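Local structure of inactive glucansucrase (Lactobacillus reuteri, 5JBD) at residues E760-T765 / Y786-T791; S170-L175 / T844-I849; S54-Y59 / I851-K856. The protein is an inactive glucansucrase, a multidomain member of glycosyl hydrolase family 70 in the TIM-barrel clan. All coordinates share one frame; numbering follows the deposited sequence.

Contact 1 of 3, residues E760-T765 / Y786-T791; sequences EAVTVT and YFAYTT
V762 and Y786 form the tight part of this contact between antiparallel strands 760-765 and 786-791. They are a hydrogen-bonded pair. V762 N gives an almost straight bond to Y786 O (3.0 Å, 177°), and Y786 N returns one to V762 O at 2.8 Å. Further along, both methyls of V764 press on the root of the tyrosine; V764 CG2 lies 3.7 Å from Y786 CB. The Y786 ring is swung anti to its own backbone N (chi1 -178°). This carries it away from strand 760-765, and its hydroxyl bonds to E172. V762 CG2 also meets A788 CB at 4.0 Å. On the other face of the sheet, A761 CB touches only the rim of the F787 ring, 4.0 Å from CE1 and near the ring plane.

A polar grip closes the other end. The extended side chain of E760 runs across T790 at about a right angle. T790 OG1 donates to the anti lone pair of E760 OE1 at 2.6 Å. T791 OG1 in turn donates to T790 OG1 at 2.9 Å, so two hydroxyls form a relay to the acid. E760 OE1 also accepts from A838 N, giving this buried oxygen two bonds. T791 itself is only partly buried and marks the looser, more solvent-exposed end.

The ladder is not regular. F787 is the centre of an inverse gamma turn, and T790 and T791 both face G758 in a classic beta bulge. The short segments are strongly skewed, at 117° between directions. Strand 784-791 is an outer strand of a six-stranded antiparallel sheet. Strand 758-767 separates it from strand 193-197, where F196 packs on V762 and V764.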
ATOM      1  N   GLU A 760     -11.918   8.906 -18.717  1.00 30.64           N
ATOM      2  CA  GLU A 760     -11.311   8.806 -20.029  1.00 32.10           C
ATOM      3  C   GLU A 760     -11.832   7.541 -20.700  1.00 32.06           C
ATOM      4  O   GLU A 760     -11.995   6.516 -20.042  1.00 33.30           O
ATOM      5  CB  GLU A 760      -9.788   8.754 -19.884  1.00 32.49           C
ATOM      6  CG  GLU A 760      -9.004   8.906 -21.185  1.00 33.64           C
ATOM      7  CD  GLU A 760      -7.495   8.839 -21.001  1.00 33.38           C
ATOM      8  OE1 GLU A 760      -7.001   8.680 -19.851  1.00 32.16           O
ATOM      9  OE2 GLU A 760      -6.792   8.933 -22.031  1.00 36.46           O
ATOM     10  N   ALA A 761     -12.105   7.612 -22.002  1.00 31.60           N
ATOM     11  CA  ALA A 761     -12.462   6.415 -22.755  1.00 31.40           C
ATOM     12  C   ALA A 761     -11.177   5.649 -23.039  1.00 30.82           C
ATOM     13  O   ALA A 761     -10.292   6.136 -23.749  1.00 31.42           O
ATOM     14  CB  ALA A 761     -13.195   6.750 -24.047  1.00 32.31           C
ATOM     15  N   VAL A 762     -11.075   4.464 -22.459  1.00 29.63           N
ATOM     16  CA  VAL A 762      -9.938   3.562 -22.699  1.00 29.07           C
ATOM     17  C   VAL A 762     -10.458   2.247 -23.258  1.00 29.13           C
ATOM     18  O   VAL A 762     -11.602   1.880 -22.995  1.00 30.07           O
ATOM     19  CB  VAL A 762      -9.126   3.298 -21.411  1.00 27.75           C
ATOM     20  CG1 VAL A 762      -8.299   4.518 -21.058  1.00 28.04           C
ATOM     21  CG2 VAL A 762     -10.017   2.911 -20.238  1.00 27.57           C
ATOM     22  N   THR A 763      -9.633   1.555 -24.036  1.00 28.61           N
ATOM     23  CA  THR A 763      -9.975   0.238 -24.536  1.00 28.88           C
ATOM     24  C   THR A 763      -9.349  -0.795 -23.591  1.00 30.56           C
ATOM     25  O   THR A 763      -8.132  -0.748 -23.334  1.00 29.08           O
ATOM     26  CB  THR A 763      -9.497   0.060 -25.976  1.00 29.33           C
ATOM     27  OG1 THR A 763     -10.069   1.094 -26.793  1.00 29.73           O
ATOM     28  CG2 THR A 763      -9.925  -1.295 -26.520  1.00 30.37           C
ATOM     29  N   VAL A 764     -10.173  -1.712 -23.069  1.00 30.94           N
ATOM     30  CA  VAL A 764      -9.732  -2.636 -22.007  1.00 31.12           C
ATOM     31  C   VAL A 764     -10.057  -4.115 -22.210  1.00 30.71           C
ATOM     32  O   VAL A 764     -10.919  -4.483 -23.004  1.00 31.56           O
ATOM     33  CB  VAL A 764     -10.290  -2.224 -20.625  1.00 31.26           C
ATOM     34  CG1 VAL A 764     -10.037  -0.743 -20.356  1.00 32.19           C
ATOM     35  CG2 VAL A 764     -11.773  -2.559 -20.478  1.00 32.47           C
ATOM     36  N   THR A 765      -9.348  -4.953 -21.449  1.00 30.72           N
ATOM     37  CA  THR A 765      -9.534  -6.406 -21.459  1.00 29.98           C
ATOM     38  C   THR A 765      -9.465  -6.900 -20.016  1.00 28.68           C
ATOM     39  O   THR A 765      -8.631  -6.435 -19.226  1.00 27.02           O
ATOM     40  CB  THR A 765      -8.453  -7.092 -22.316  1.00 31.09           C
ATOM     41  OG1 THR A 765      -8.627  -6.704 -23.680  1.00 31.54           O
ATOM     42  CG2 THR A 765      -8.522  -8.614 -22.218  1.00 31.31           C
ATOM     43  N   TYR A 786     -14.266   1.518 -22.113  1.00 29.85           N
ATOM     44  CA  TYR A 786     -14.599   1.575 -20.691  1.00 29.82           C
ATOM     45  C   TYR A 786     -14.244   2.973 -20.195  1.00 29.42           C
ATOM     46  O   TYR A 786     -13.179   3.507 -20.543  1.00 29.20           O
ATOM     47  CB  TYR A 786     -13.722   0.526 -19.974  1.00 29.31           C
ATOM     48  CG  TYR A 786     -13.894   0.335 -18.466  1.00 30.10           C
ATOM     49  CD1 TYR A 786     -15.103  -0.096 -17.921  1.00 31.69           C
ATOM     50  CD2 TYR A 786     -12.815   0.517 -17.585  1.00 29.91           C
ATOM     51  CE1 TYR A 786     -15.243  -0.307 -16.546  1.00 31.38           C
ATOM     52  CE2 TYR A 786     -12.944   0.305 -16.209  1.00 30.13           C
ATOM     53  CZ  TYR A 786     -14.152  -0.113 -15.688  1.00 30.90           C
ATOM     54  OH  TYR A 786     -14.297  -0.321 -14.321  1.00 29.15           O
ATOM     55  N   PHE A 787     -15.122   3.572 -19.391  1.00 29.49           N
ATOM     56  CA  PHE A 787     -14.940   4.956 -18.955  1.00 29.26           C
ATOM     57  C   PHE A 787     -14.258   5.046 -17.588  1.00 29.51           C
ATOM     58  O   PHE A 787     -14.821   5.540 -16.610  1.00 29.20           O
ATOM     59  CB  PHE A 787     -16.283   5.702 -18.969  1.00 30.21           C
ATOM     60  CG  PHE A 787     -16.962   5.730 -20.316  1.00 31.51           C
ATOM     61  CD1 PHE A 787     -16.258   6.077 -21.472  1.00 32.85           C
ATOM     62  CD2 PHE A 787     -18.318   5.464 -20.429  1.00 33.22           C
ATOM     63  CE1 PHE A 787     -16.889   6.122 -22.709  1.00 32.81           C
ATOM     64  CE2 PHE A 787     -18.959   5.520 -21.660  1.00 34.04           C
ATOM     65  CZ  PHE A 787     -18.242   5.850 -22.803  1.00 34.16           C
ATOM     66  N   ALA A 788     -13.011   4.582 -17.537  1.00 30.20           N
ATOM     67  CA  ALA A 788     -12.253   4.532 -16.286  1.00 29.61           C
ATOM     68  C   ALA A 788     -11.909   5.925 -15.834  1.00 29.65           C
ATOM     69  O   ALA A 788     -11.682   6.814 -16.667  1.00 29.91           O
ATOM     70  CB  ALA A 788     -10.970   3.730 -16.476  1.00 30.22           C
ATOM     71  N   TYR A 789     -11.878   6.118 -14.520  1.00 28.61           N
ATOM     72  CA  TYR A 789     -11.264   7.303 -13.922  1.00 28.80           C
ATOM     73  C   TYR A 789      -9.750   7.132 -14.022  1.00 28.07           C
ATOM     74  O   TYR A 789      -9.199   6.208 -13.430  1.00 28.67           O
ATOM     75  CB  TYR A 789     -11.716   7.475 -12.471  1.00 29.31           C
ATOM     76  CG  TYR A 789     -13.162   7.905 -12.375  1.00 30.84           C
ATOM     77  CD1 TYR A 789     -14.195   6.972 -12.405  1.00 32.72           C
ATOM     78  CD2 TYR A 789     -13.502   9.250 -12.320  1.00 32.90           C
ATOM     79  CE1 TYR A 789     -15.525   7.371 -12.344  1.00 34.11           C
ATOM     80  CE2 TYR A 789     -14.832   9.664 -12.248  1.00 33.87           C
ATOM     81  CZ  TYR A 789     -15.837   8.719 -12.267  1.00 34.84           C
ATOM     82  OH  TYR A 789     -17.147   9.116 -12.210  1.00 35.31           O
ATOM     83  N   THR A 790      -9.107   7.982 -14.820  1.00 28.05           N
ATOM     84  CA  THR A 790      -7.668   7.896 -15.102  1.00 28.84           C
ATOM     85  C   THR A 790      -6.886   9.213 -15.011  1.00 29.35           C
ATOM     86  O   THR A 790      -5.649   9.194 -15.026  1.00 28.70           O
ATOM     87  CB  THR A 790      -7.439   7.442 -16.548  1.00 29.10           C
ATOM     88  OG1 THR A 790      -7.941   8.452 -17.419  1.00 30.07           O
ATOM     89  CG2 THR A 790      -8.127   6.126 -16.850  1.00 29.36           C
ATOM     90  N   THR A 791      -7.585  10.347 -14.964  1.00 30.24           N
ATOM     91  CA  THR A 791      -6.979  11.614 -15.283  1.00 29.60           C
ATOM     92  C   THR A 791      -7.027  12.565 -14.084  1.00 29.86           C
ATOM     93  O   THR A 791      -8.072  12.738 -13.445  1.00 29.57           O
ATOM     94  CB  THR A 791      -7.637  12.199 -16.550  1.00 31.95           C
ATOM     95  OG1 THR A 791      -7.443  11.281 -17.633  1.00 29.68           O
ATOM     96  CG2 THR A 791      -7.039  13.553 -16.919  1.00 33.23           C
TER

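Contact 2 of 3, residues S170-L175 / T844-I849; sequences SSELSL and TSLQNI
E172 reaches across to the backbone of N848 and I849 and carries the hydrogen bonding of this contact. Its carboxylate takes two consecutive amides. N848 N donates to E172 OE1 at 2.8 Å, on the syn side and close to the carboxylate plane. I849 N donates to E172 OE2 at 2.9 Å, but from above that plane, 49° out of it. E172 OE2 is also bonded by G850 N and by the hydroxyl of Y786. With this many donors around it, the acid is probably kept ionised. The side chain is extended beyond CG, which carries the carboxylate across to the 848-849 amides.

The segments join a loop to the end of a sheet strand. Residues 170-172 end a short 3-10 segment in the loop between helix 151-162 and strand 193-197. Residues 844-845 end strand 841-845, an inner strand of the six-stranded antiparallel sheet, and 846-849 turn away from it.

Van der Waals packing is centred on L846. Its CD1 makes a carbon-carbon contact with E172 CB at 3.9 Å and also lies against the backbone of S174. Other contacts set carbon against oxygen. L846 CD1 sits 3.6 Å from E172 O, and L846 CB is 3.3 Å from E172 OE1. The first torsion of I849 (chi1 61°) puts its CG1 beside E172 OE2, at 3.5 Å.

Other polar bonds brace the second segment internally. Q847 NE2 donates to T844 OG1 at 3.1 Å, and T844 OG1 passes a bond to S845 O at 2.8 Å. The other end of the Q847 amide, OE1, accepts from Y789 N.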
ATOM      1  N   SER A 170     -21.611  -5.291 -11.499  1.00 35.37           N
ATOM      2  CA  SER A 170     -21.607  -6.742 -11.754  1.00 36.29           C
ATOM      3  C   SER A 170     -21.102  -7.154 -13.148  1.00 36.48           C
ATOM      4  O   SER A 170     -20.453  -8.191 -13.281  1.00 35.09           O
ATOM      5  CB  SER A 170     -22.977  -7.375 -11.474  1.00 38.14           C
ATOM      6  OG  SER A 170     -23.948  -6.945 -12.399  1.00 39.22           O
ATOM      7  N   SER A 171     -21.358  -6.348 -14.177  1.00 34.36           N
ATOM      8  CA  SER A 171     -20.866  -6.667 -15.535  1.00 34.56           C
ATOM      9  C   SER A 171     -19.331  -6.609 -15.685  1.00 32.52           C
ATOM     10  O   SER A 171     -18.806  -7.075 -16.681  1.00 31.02           O
ATOM     11  CB  SER A 171     -21.495  -5.749 -16.598  1.00 34.34           C
ATOM     12  OG  SER A 171     -21.176  -4.393 -16.357  1.00 34.93           O
ATOM     13  N   GLU A 172     -18.629  -6.018 -14.718  1.00 31.93           N
ATOM     14  CA  GLU A 172     -17.163  -5.989 -14.742  1.00 31.67           C
ATOM     15  C   GLU A 172     -16.529  -7.354 -14.425  1.00 33.06           C
ATOM     16  O   GLU A 172     -15.352  -7.567 -14.718  1.00 31.25           O
ATOM     17  CB  GLU A 172     -16.646  -4.917 -13.790  1.00 30.90           C
ATOM     18  CG  GLU A 172     -17.098  -3.513 -14.193  1.00 30.85           C
ATOM     19  CD  GLU A 172     -16.566  -2.425 -13.273  1.00 31.87           C
ATOM     20  OE1 GLU A 172     -16.082  -2.746 -12.160  1.00 29.85           O
ATOM     21  OE2 GLU A 172     -16.642  -1.233 -13.665  1.00 30.60           O
ATOM     22  N   LEU A 173     -17.320  -8.247 -13.819  1.00 35.50           N
ATOM     23  CA  LEU A 173     -16.966  -9.654 -13.565  1.00 36.28           C
ATOM     24  C   LEU A 173     -15.946  -9.823 -12.437  1.00 35.64           C
ATOM     25  O   LEU A 173     -14.845 -10.316 -12.646  1.00 36.73           O
ATOM     26  CB  LEU A 173     -16.510 -10.365 -14.849  1.00 37.34           C
ATOM     27  CG  LEU A 173     -17.443 -10.297 -16.061  1.00 39.94           C
ATOM     28  CD1 LEU A 173     -16.768 -10.961 -17.254  1.00 41.12           C
ATOM     29  CD2 LEU A 173     -18.787 -10.953 -15.784  1.00 40.32           C
ATOM     30  N   SER A 174     -16.324  -9.386 -11.239  1.00 35.68           N
ATOM     31  CA  SER A 174     -15.502  -9.589 -10.047  1.00 34.84           C
ATOM     32  C   SER A 174     -15.430 -11.063  -9.693  1.00 33.99           C
ATOM     33  O   SER A 174     -16.416 -11.780  -9.795  1.00 32.51           O
ATOM     34  CB  SER A 174     -16.063  -8.824  -8.846  1.00 35.71           C
ATOM     35  OG  SER A 174     -15.289  -9.082  -7.679  1.00 32.11           O
ATOM     36  N   LEU A 175     -14.264 -11.495  -9.234  1.00 33.05           N
ATOM     37  CA  LEU A 175     -14.116 -12.840  -8.684  1.00 36.21           C
ATOM     38  C   LEU A 175     -14.955 -13.039  -7.396  1.00 36.03           C
ATOM     39  O   LEU A 175     -15.295 -14.167  -7.056  1.00 34.18           O
ATOM     40  CB  LEU A 175     -12.632 -13.162  -8.450  1.00 36.35           C
ATOM     41  CG  LEU A 175     -11.712 -13.089  -9.679  1.00 37.82           C
ATOM     42  CD1 LEU A 175     -10.246 -13.184  -9.261  1.00 42.17           C
ATOM     43  CD2 LEU A 175     -12.033 -14.192 -10.664  1.00 40.21           C
ATOM     44  N   THR A 844      -6.188  -0.780 -14.524  1.00 25.55           N
ATOM     45  CA  THR A 844      -6.797  -0.433 -13.244  1.00 25.56           C
ATOM     46  C   THR A 844      -7.495  -1.642 -12.671  1.00 26.68           C
ATOM     47  O   THR A 844      -7.957  -2.506 -13.422  1.00 28.41           O
ATOM     48  CB  THR A 844      -7.810   0.743 -13.367  1.00 25.33           C
ATOM     49  OG1 THR A 844      -8.427   1.010 -12.096  1.00 25.17           O
ATOM     50  CG2 THR A 844      -8.903   0.426 -14.373  1.00 26.17           C
ATOM     51  N   SER A 845      -7.584  -1.700 -11.341  1.00 26.55           N
ATOM     52  CA  SER A 845      -8.525  -2.598 -10.694  1.00 27.55           C
ATOM     53  C   SER A 845      -9.946  -2.170 -11.072  1.00 28.65           C
ATOM     54  O   SER A 845     -10.170  -1.025 -11.451  1.00 28.54           O
ATOM     55  CB  SER A 845      -8.348  -2.623  -9.175  1.00 28.24           C
ATOM     56  OG  SER A 845      -8.313  -1.321  -8.618  1.00 29.94           O
ATOM     57  N   LEU A 846     -10.890  -3.102 -11.006  1.00 29.08           N
ATOM     58  CA  LEU A 846     -12.254  -2.835 -11.458  1.00 29.63           C
ATOM     59  C   LEU A 846     -12.815  -1.662 -10.658  1.00 30.83           C
ATOM     60  O   LEU A 846     -12.661  -1.611  -9.442  1.00 29.77           O
ATOM     61  CB  LEU A 846     -13.141  -4.073 -11.304  1.00 29.91           C
ATOM     62  CG  LEU A 846     -12.668  -5.385 -11.938  1.00 30.06           C
ATOM     63  CD1 LEU A 846     -13.717  -6.473 -11.753  1.00 31.79           C
ATOM     64  CD2 LEU A 846     -12.299  -5.221 -13.407  1.00 31.17           C
ATOM     65  N   GLN A 847     -13.430  -0.695 -11.347  1.00 30.57           N
ATOM     66  CA  GLN A 847     -13.835   0.555 -10.696  1.00 30.38           C
ATOM     67  C   GLN A 847     -15.307   0.618 -10.278  1.00 30.53           C
ATOM     68  O   GLN A 847     -15.762   1.653  -9.779  1.00 29.83           O
ATOM     69  CB  GLN A 847     -13.467   1.745 -11.593  1.00 31.55           C
ATOM     70  CG  GLN A 847     -11.963   1.906 -11.765  1.00 31.02           C
ATOM     71  CD  GLN A 847     -11.570   3.222 -12.410  1.00 31.91           C
ATOM     72  OE1 GLN A 847     -12.423   3.979 -12.873  1.00 31.73           O
ATOM     73  NE2 GLN A 847     -10.267   3.490 -12.479  1.00 30.56           N
ATOM     74  N   ASN A 848     -16.037  -0.481 -10.479  1.00 31.07           N
ATOM     75  CA  ASN A 848     -17.444  -0.608 -10.076  1.00 32.17           C
ATOM     76  C   ASN A 848     -18.394   0.374 -10.805  1.00 32.01           C
ATOM     77  O   ASN A 848     -19.337   0.873 -10.205  1.00 31.10           O
ATOM     78  CB  ASN A 848     -17.606  -0.452  -8.545  1.00 32.74           C
ATOM     79  CG  ASN A 848     -16.811  -1.476  -7.750  1.00 33.64           C
ATOM     80  OD1 ASN A 848     -16.087  -1.123  -6.825  1.00 34.82           O
ATOM     81  ND2 ASN A 848     -16.948  -2.741  -8.098  1.00 32.99           N
ATOM     82  N   ILE A 849     -18.147   0.614 -12.093  1.00 32.67           N
ATOM     83  CA  ILE A 849     -19.022   1.479 -12.919  1.00 33.07           C
ATOM     84  C   ILE A 849     -19.834   0.754 -13.996  1.00 33.51           C
ATOM     85  O   ILE A 849     -20.906   1.238 -14.397  1.00 34.75           O
ATOM     86  CB  ILE A 849     -18.236   2.644 -13.561  1.00 33.21           C
ATOM     87  CG1 ILE A 849     -17.129   2.137 -14.493  1.00 32.74           C
ATOM     88  CG2 ILE A 849     -17.654   3.541 -12.471  1.00 33.66           C
ATOM     89  CD1 ILE A 849     -16.380   3.234 -15.207  1.00 32.34           C
TER

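Contact 3 of 3, residues S54-Y59 / I851-K856; sequences SYTDWY and IGLAVK
A single backbone bridge, S54 with A854, joins a turn near the start of the modelled chain to a loop near its end. The turn is a type I beta turn from S54 to D57, closed by D57 N bonding to S54 O. The loop 851-856 follows strand 841-845 of the six-stranded antiparallel sheet. This is buried packing between distant parts of the sequence.

L853 O is the main acceptor. Y55 N donates to it at 2.9 Å (158°), in the carbonyl plane. The CA of S54 also approaches L853 O, at 3.3 Å, as a CA-H...O contact. The same loop bonds back to the N-terminal region through the backbones of V855 and L53.

The Y55 side chain does most of the covering. V855 CG2 sits over the centre of its ring, 3.6 Å from the centroid and 3° off the normal, a clear CH-pi contact. CG1 of V855 lies near the tyrosine hydroxyl, so the two methyls span the ring from centre to tip. At the ring edge, G852 O lies 3.6 Å from Y55 CD2. Y55 CG stands anti to its carbonyl carbon (chi1 -74°), and this lays the ring along the 852-856 backbone.

Next along the turn, T56 meets L853 more lightly. T56 OG1 is 3.8 Å from L853 CD2, and the T56 methyl touches the same carbon. T56 also packs on A161 of helix 151-162, while the ring of F787 lies against S54, L853 and A854.

A water in the plane of the Y55 ring, at its edge, links the two segments: it is 2.9 Å from Y55 OH and accepts from K856 N at 3.0 Å.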
ATOM      1  N   SER A  54     -22.103   7.981 -22.658  1.00 32.31           N
ATOM      2  CA  SER A  54     -22.428   7.088 -21.556  1.00 31.64           C
ATOM      3  C   SER A  54     -23.927   7.093 -21.289  1.00 31.61           C
ATOM      4  O   SER A  54     -24.529   8.160 -21.213  1.00 32.19           O
ATOM      5  CB  SER A  54     -21.687   7.532 -20.289  1.00 31.13           C
ATOM      6  OG  SER A  54     -22.139   6.798 -19.168  1.00 30.45           O
ATOM      7  N   TYR A  55     -24.529   5.922 -21.082  1.00 31.51           N
ATOM      8  CA  TYR A  55     -25.960   5.842 -20.762  1.00 32.42           C
ATOM      9  C   TYR A  55     -26.363   6.604 -19.502  1.00 31.93           C
ATOM     10  O   TYR A  55     -27.487   7.053 -19.408  1.00 33.37           O
ATOM     11  CB  TYR A  55     -26.453   4.394 -20.663  1.00 32.87           C
ATOM     12  CG  TYR A  55     -26.589   3.730 -22.005  1.00 34.65           C
ATOM     13  CD1 TYR A  55     -27.619   4.093 -22.885  1.00 35.44           C
ATOM     14  CD2 TYR A  55     -25.686   2.739 -22.410  1.00 35.47           C
ATOM     15  CE1 TYR A  55     -27.741   3.495 -24.129  1.00 36.44           C
ATOM     16  CE2 TYR A  55     -25.807   2.130 -23.652  1.00 36.22           C
ATOM     17  CZ  TYR A  55     -26.829   2.510 -24.502  1.00 36.57           C
ATOM     18  OH  TYR A  55     -26.937   1.925 -25.730  1.00 38.08           O
ATOM     19  N   THR A  56     -25.461   6.753 -18.543  1.00 31.42           N
ATOM     20  CA  THR A  56     -25.759   7.477 -17.301  1.00 31.52           C
ATOM     21  C   THR A  56     -25.467   8.981 -17.373  1.00 31.77           C
ATOM     22  O   THR A  56     -25.659   9.683 -16.391  1.00 31.31           O
ATOM     23  CB  THR A  56     -25.002   6.847 -16.098  1.00 31.08           C
ATOM     24  OG1 THR A  56     -23.602   6.747 -16.399  1.00 29.56           O
ATOM     25  CG2 THR A  56     -25.561   5.469 -15.817  1.00 31.96           C
ATOM     26  N   ASP A  57     -25.011   9.470 -18.527  1.00 32.48           N
ATOM     27  CA  ASP A  57     -24.803  10.902 -18.738  1.00 32.79           C
ATOM     28  C   ASP A  57     -26.098  11.593 -19.174  1.00 32.06           C
ATOM     29  O   ASP A  57     -27.130  10.962 -19.375  1.00 31.68           O
ATOM     30  CB  ASP A  57     -23.661  11.155 -19.748  1.00 34.42           C
ATOM     31  CG  ASP A  57     -22.287  11.233 -19.092  1.00 36.63           C
ATOM     32  OD1 ASP A  57     -22.180  11.193 -17.843  1.00 37.85           O
ATOM     33  OD2 ASP A  57     -21.295  11.295 -19.841  1.00 38.54           O
ATOM     34  N   TRP A  58     -26.011  12.913 -19.283  1.00 31.13           N
ATOM     35  CA  TRP A  58     -27.123  13.758 -19.566  1.00 31.11           C
ATOM     36  C   TRP A  58     -26.868  14.574 -20.838  1.00 30.52           C
ATOM     37  O   TRP A  58     -25.723  14.720 -21.297  1.00 29.63           O
ATOM     38  CB  TRP A  58     -27.344  14.687 -18.369  1.00 31.84           C
ATOM     39  CG  TRP A  58     -27.784  14.002 -17.097  1.00 32.11           C
ATOM     40  CD1 TRP A  58     -27.177  12.938 -16.446  1.00 32.48           C
ATOM     41  CD2 TRP A  58     -28.894  14.368 -16.285  1.00 32.61           C
ATOM     42  NE1 TRP A  58     -27.870  12.612 -15.316  1.00 31.70           N
ATOM     43  CE2 TRP A  58     -28.922  13.474 -15.186  1.00 32.63           C
ATOM     44  CE3 TRP A  58     -29.875  15.357 -16.378  1.00 33.60           C
ATOM     45  CZ2 TRP A  58     -29.884  13.548 -14.203  1.00 33.52           C
ATOM     46  CZ3 TRP A  58     -30.834  15.432 -15.399  1.00 34.31           C
ATOM     47  CH2 TRP A  58     -30.834  14.523 -14.319  1.00 33.57           C
ATOM     48  N   TYR A  59     -27.955  15.103 -21.399  1.00 30.25           N
ATOM     49  CA  TYR A  59     -27.897  16.018 -22.554  1.00 30.19           C
ATOM     50  C   TYR A  59     -28.996  17.070 -22.468  1.00 30.24           C
ATOM     51  O   TYR A  59     -29.902  16.982 -21.627  1.00 29.95           O
ATOM     52  CB  TYR A  59     -27.985  15.236 -23.868  1.00 30.21           C
ATOM     53  CG  TYR A  59     -29.396  14.917 -24.333  1.00 30.25           C
ATOM     54  CD1 TYR A  59     -30.263  14.175 -23.548  1.00 29.73           C
ATOM     55  CD2 TYR A  59     -29.865  15.361 -25.582  1.00 30.71           C
ATOM     56  CE1 TYR A  59     -31.549  13.893 -23.976  1.00 30.32           C
ATOM     57  CE2 TYR A  59     -31.139  15.058 -26.016  1.00 30.83           C
ATOM     58  CZ  TYR A  59     -31.980  14.326 -25.201  1.00 30.82           C
ATOM     59  OH  TYR A  59     -33.256  14.015 -25.614  1.00 31.24           O
ATOM     60  N   ILE A 851     -19.337  -2.260 -17.553  1.00 31.82           N
ATOM     61  CA  ILE A 851     -18.635  -2.424 -18.828  1.00 32.53           C
ATOM     62  C   ILE A 851     -19.489  -1.996 -20.027  1.00 33.51           C
ATOM     63  O   ILE A 851     -18.960  -1.848 -21.128  1.00 33.52           O
ATOM     64  CB  ILE A 851     -18.118  -3.890 -18.982  1.00 33.39           C
ATOM     65  CG1 ILE A 851     -16.935  -3.993 -19.955  1.00 34.40           C
ATOM     66  CG2 ILE A 851     -19.220  -4.848 -19.440  1.00 33.96           C
ATOM     67  CD1 ILE A 851     -15.752  -3.113 -19.631  1.00 33.81           C
ATOM     68  N   GLY A 852     -20.800  -1.807 -19.805  1.00 34.37           N
ATOM     69  CA  GLY A 852     -21.753  -1.438 -20.862  1.00 34.16           C
ATOM     70  C   GLY A 852     -22.256  -0.007 -20.839  1.00 33.74           C
ATOM     71  O   GLY A 852     -23.298   0.275 -21.433  1.00 35.30           O
ATOM     72  N   LEU A 853     -21.541   0.899 -20.165  1.00 32.69           N
ATOM     73  CA  LEU A 853     -21.920   2.317 -20.136  1.00 33.18           C
ATOM     74  C   LEU A 853     -21.828   2.959 -21.516  1.00 34.06           C
ATOM     75  O   LEU A 853     -22.664   3.801 -21.860  1.00 34.75           O
ATOM     76  CB  LEU A 853     -21.063   3.126 -19.145  1.00 33.11           C
ATOM     77  CG  LEU A 853     -21.246   2.870 -17.646  1.00 33.54           C
ATOM     78  CD1 LEU A 853     -20.316   3.755 -16.824  1.00 34.12           C
ATOM     79  CD2 LEU A 853     -22.678   3.106 -17.216  1.00 33.81           C
ATOM     80  N   ALA A 854     -20.811   2.564 -22.289  1.00 34.32           N
ATOM     81  CA  ALA A 854     -20.566   3.132 -23.620  1.00 34.43           C
ATOM     82  C   ALA A 854     -21.711   2.839 -24.583  1.00 35.39           C
ATOM     83  O   ALA A 854     -22.057   1.677 -24.798  1.00 34.98           O
ATOM     84  CB  ALA A 854     -19.252   2.606 -24.180  1.00 34.90           C
ATOM     85  N   VAL A 855     -22.288   3.899 -25.166  1.00 35.59           N
ATOM     86  CA  VAL A 855     -23.464   3.764 -26.015  1.00 37.55           C
ATOM     87  C   VAL A 855     -23.078   3.204 -27.379  1.00 40.09           C
ATOM     88  O   VAL A 855     -22.211   3.746 -28.064  1.00 38.54           O
ATOM     89  CB  VAL A 855     -24.205   5.113 -26.190  1.00 37.22           C
ATOM     90  CG1 VAL A 855     -25.369   4.987 -27.174  1.00 39.02           C
ATOM     91  CG2 VAL A 855     -24.709   5.626 -24.845  1.00 36.69           C
ATOM     92  N   LYS A 856     -23.728   2.104 -27.740  1.00 44.52           N
ATOM     93  CA  LYS A 856     -23.660   1.544 -29.074  1.00 50.20           C
ATOM     94  C   LYS A 856     -25.027   1.700 -29.710  1.00 53.95           C
ATOM     95  O   LYS A 856     -26.051   1.589 -29.029  1.00 58.68           O
ATOM     96  CB  LYS A 856     -23.277   0.064 -29.014  1.00 51.76           C
ATOM     97  CG  LYS A 856     -21.881  -0.171 -28.473  1.00 53.14           C
ATOM     98  CD  LYS A 856     -21.500  -1.644 -28.433  1.00 56.29           C
ATOM     99  CE  LYS A 856     -20.034  -1.792 -28.055  1.00 57.99           C
ATOM    100  NZ  LYS A 856     -19.582  -3.194 -27.835  1.00 58.89           N
TER
HETATM  101  O   HOH W   1     -24.896  -0.085 -25.999  1.00 47.24           O

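How the contacts relate
The three contacts cluster on one side of the chain's centre. Contact 1 lies about 12 Å from contact 2 and about 13 Å from contact 3, centre to centre; contacts 2 and 3 are about 16 Å apart. Along the chain the first segments run 54-59, 170-175, 760-765, and their partners return as 786-791, 844-849, 851-856. Contact 1 therefore spans the shortest loop and contact 3 the longest. Contacts 1 and 2 share the six-stranded antiparallel sheet. Strand 786-791 touches both other contacts. S171 OG and I851 N, probably hydrogen-bonded, join contacts 2 and 3 directly. Early and late parts of the sequence thus meet in one region, distinct from the parallel eight-stranded barrel sheet.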